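Local coordinates for protein large component of pyocin AP41 (Pseudomonas aeruginosa, PDB 4UHQ) that probably acts, through this nuclease domain of a bacteriocin, as a metal-dependent endonuclease that cuts DNA, at residues K93-H98 with K120-I125. Residues are numbered along the deposited sequence; the frame is centred on the assembly and turned at random.
Sequences KFEIHH and KRHSEI. With NI (nickel (II) ion), chain E.
His-97 and His-122 reach across from strand 95-98 and helix 119-132 to hold one nickel ion in the HNH (beta-beta-alpha-metal) motif of this colicin-type DNase domain. Strands 95-98 and 114-117 pair antiparallel, and the helix that follows, its segment 120-125 running nearly alongside the first strand, turns its ligands toward it. His-97 ND1 and His-122 NE2 each bind nickel at 2.1 Å. His-97 ND1 and His-122 NE2 lie 2.9 Å apart as neighbours in the nickel shell, not as a hydrogen-bonded pair. Histidine suits both places: His-97 gives ND1 to the metal, and His-122 gives NE2 while keeping its other nitrogen for a second partner. That partner is Glu-95: His-122 ND1-H points to Glu-95 OE1 at 2.8 Å with an N-H...O angle of 160°. The oxygen lies close to the ring plane and is met on its anti side, somewhat out of the carboxylate plane, while the carboxylate stands nearly upright to the ring, its plane 79° away. Together with the nickel bond, this second-shell bond holds the rotation of the imidazole, and it probably makes NE2 a stronger donor. The Glu-95 chain, extended beyond CG, brings its carboxylate to the ND1 edge of the ring. In both histidines CG lies anti to the backbone N (chi1 158° in His-97), which sends each ring toward the ion; His-97 CB rests over one face of the His-122 ring in a CH-pi contact, 3.6 Å from its centroid. His-126, one helical turn after His-122, adds a third imidazole to the site. On the helix just before His-126, the branched Ile-125 supplies a nonpolar flank to the His-97 ring, its CG2 methyl 3.6 Å from His-97 NE2.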
loop_
_atom_site.group_PDB
_atom_site.type_symbol
_atom_site.label_atom_id
_atom_site.label_comp_id
_atom_site.label_asym_id
_atom_site.label_seq_id
_atom_site.Cartn_x
_atom_site.Cartn_y
_atom_site.Cartn_z
ATOM N N LYS A 93 7.568 8.195 -1.189
ATOM C CA LYS A 93 6.598 7.476 -1.982
ATOM C C LYS A 93 5.506 6.878 -1.098
ATOM O O LYS A 93 5.709 6.577 0.081
ATOM C CB LYS A 93 7.291 6.349 -2.758
ATOM C CG LYS A 93 8.421 6.850 -3.649
ATOM C CD LYS A 93 9.179 5.715 -4.343
ATOM C CE LYS A 93 10.416 6.329 -5.010
ATOM N NZ LYS A 93 11.031 5.349 -5.989
ATOM N N PHE A 94 4.349 6.635 -1.720
ATOM C CA PHE A 94 3.301 5.904 -1.024
ATOM C C PHE A 94 3.836 4.560 -0.523
ATOM O O PHE A 94 4.601 3.863 -1.204
ATOM C CB PHE A 94 2.090 5.713 -1.965
ATOM C CG PHE A 94 1.324 6.976 -2.206
ATOM C CD1 PHE A 94 0.327 7.348 -1.359
ATOM C CD2 PHE A 94 1.566 7.730 -3.345
ATOM C CE1 PHE A 94 -0.406 8.521 -1.577
ATOM C CE2 PHE A 94 0.843 8.893 -3.565
ATOM C CZ PHE A 94 -0.143 9.265 -2.714
ATOM N N GLU A 95 3.435 4.231 0.694
ATOM C CA GLU A 95 3.906 3.044 1.396
ATOM C C GLU A 95 2.788 2.074 1.662
ATOM O O GLU A 95 1.652 2.486 1.843
ATOM C CB GLU A 95 4.561 3.468 2.756
ATOM C CG GLU A 95 5.878 4.227 2.462
ATOM C CD GLU A 95 6.588 4.759 3.663
ATOM O OE1 GLU A 95 6.020 4.673 4.775
ATOM O OE2 GLU A 95 7.710 5.298 3.480
ATOM N N ILE A 96 3.119 0.783 1.696
ATOM C CA ILE A 96 2.173 -0.249 2.079
ATOM C C ILE A 96 2.408 -0.550 3.561
ATOM O O ILE A 96 3.512 -0.977 3.935
ATOM C CB ILE A 96 2.390 -1.500 1.233
ATOM C CG1 ILE A 96 2.282 -1.184 -0.253
ATOM C CG2 ILE A 96 1.325 -2.559 1.642
ATOM C CD1 ILE A 96 2.768 -2.354 -1.127
ATOM N N HIS A 97 1.439 -0.213 4.402
ATOM C CA HIS A 97 1.570 -0.435 5.849
ATOM C C HIS A 97 0.764 -1.653 6.277
ATOM O O HIS A 97 -0.351 -1.913 5.799
ATOM C CB HIS A 97 1.107 0.847 6.580
ATOM C CG HIS A 97 0.666 0.675 8.015
ATOM N ND1 HIS A 97 1.530 0.450 9.086
ATOM C CD2 HIS A 97 -0.570 0.817 8.561
ATOM C CE1 HIS A 97 0.832 0.418 10.208
ATOM N NE2 HIS A 97 -0.448 0.633 9.917
ATOM N N HIS A 98 1.369 -2.430 7.168
ATOM C CA HIS A 98 0.695 -3.566 7.775
ATOM C C HIS A 98 -0.123 -3.077 8.966
ATOM O O HIS A 98 0.409 -2.587 9.954
ATOM C CB HIS A 98 1.741 -4.620 8.203
ATOM C CG HIS A 98 2.364 -5.304 7.024
ATOM N ND1 HIS A 98 3.474 -4.811 6.359
ATOM C CD2 HIS A 98 2.004 -6.447 6.390
ATOM C CE1 HIS A 98 3.746 -5.618 5.330
ATOM N NE2 HIS A 98 2.868 -6.614 5.328
ATOM N N LYS A 120 4.495 10.322 5.699
ATOM C CA LYS A 120 4.163 11.084 6.898
ATOM C C LYS A 120 3.086 10.384 7.705
ATOM O O LYS A 120 3.253 10.227 8.946
ATOM C CB LYS A 120 3.695 12.496 6.505
ATOM C CG LYS A 120 3.063 13.331 7.636
ATOM C CD LYS A 120 2.599 14.717 7.069
ATOM C CE LYS A 120 1.832 15.520 8.119
ATOM N NZ LYS A 120 0.514 14.936 8.514
ATOM N N ARG A 121 1.997 9.956 7.065
ATOM C CA ARG A 121 0.923 9.331 7.848
ATOM C C ARG A 121 1.360 7.978 8.387
ATOM O O ARG A 121 1.001 7.638 9.530
ATOM C CB ARG A 121 -0.382 9.185 7.024
ATOM C CG ARG A 121 -1.580 8.707 7.832
ATOM C CD ARG A 121 -1.926 9.645 9.035
ATOM N NE ARG A 121 -2.815 8.920 9.927
ATOM C CZ ARG A 121 -2.856 9.102 11.256
ATOM N NH1 ARG A 121 -2.093 10.050 11.801
ATOM N NH2 ARG A 121 -3.629 8.332 12.003
ATOM N N HIS A 122 2.173 7.229 7.654
ATOM C CA HIS A 122 2.637 5.944 8.207
ATOM C C HIS A 122 3.406 6.153 9.516
ATOM O O HIS A 122 3.228 5.413 10.499
ATOM C CB HIS A 122 3.545 5.280 7.163
ATOM C CG HIS A 122 3.825 3.828 7.416
ATOM N ND1 HIS A 122 4.696 3.110 6.625
ATOM C CD2 HIS A 122 3.326 2.947 8.312
ATOM C CE1 HIS A 122 4.770 1.861 7.056
ATOM N NE2 HIS A 122 3.977 1.740 8.109
ATOM N N SER A 123 4.290 7.131 9.547
ATOM C CA SER A 123 5.018 7.434 10.763
ATOM C C SER A 123 4.089 7.842 11.906
ATOM O O SER A 123 4.270 7.357 13.072
ATOM C CB SER A 123 6.042 8.521 10.468
ATOM O OG SER A 123 6.769 8.883 11.626
ATOM N N GLU A 124 3.090 8.690 11.603
ATOM C CA GLU A 124 2.148 9.105 12.617
ATOM C C GLU A 124 1.401 7.890 13.158
ATOM O O GLU A 124 1.153 7.803 14.367
ATOM C CB GLU A 124 1.161 10.130 12.072
ATOM C CG GLU A 124 1.860 11.430 11.708
ATOM C CD GLU A 124 0.929 12.403 11.012
ATOM O OE1 GLU A 124 -0.217 12.025 10.695
ATOM O OE2 GLU A 124 1.334 13.571 10.814
ATOM N N ILE A 125 1.013 6.983 12.276
ATOM C CA ILE A 125 0.244 5.813 12.749
ATOM C C ILE A 125 1.071 5.003 13.734
ATOM O O ILE A 125 0.577 4.605 14.789
ATOM C CB ILE A 125 -0.191 4.945 11.560
ATOM C CG1 ILE A 125 -1.302 5.659 10.811
ATOM C CG2 ILE A 125 -0.605 3.528 12.009
ATOM C CD1 ILE A 125 -1.623 4.973 9.438
HETATM NI NI NI E . 3.574 0.084 9.302
HETATM O O HOH W 1 2.927 -1.632 10.439
#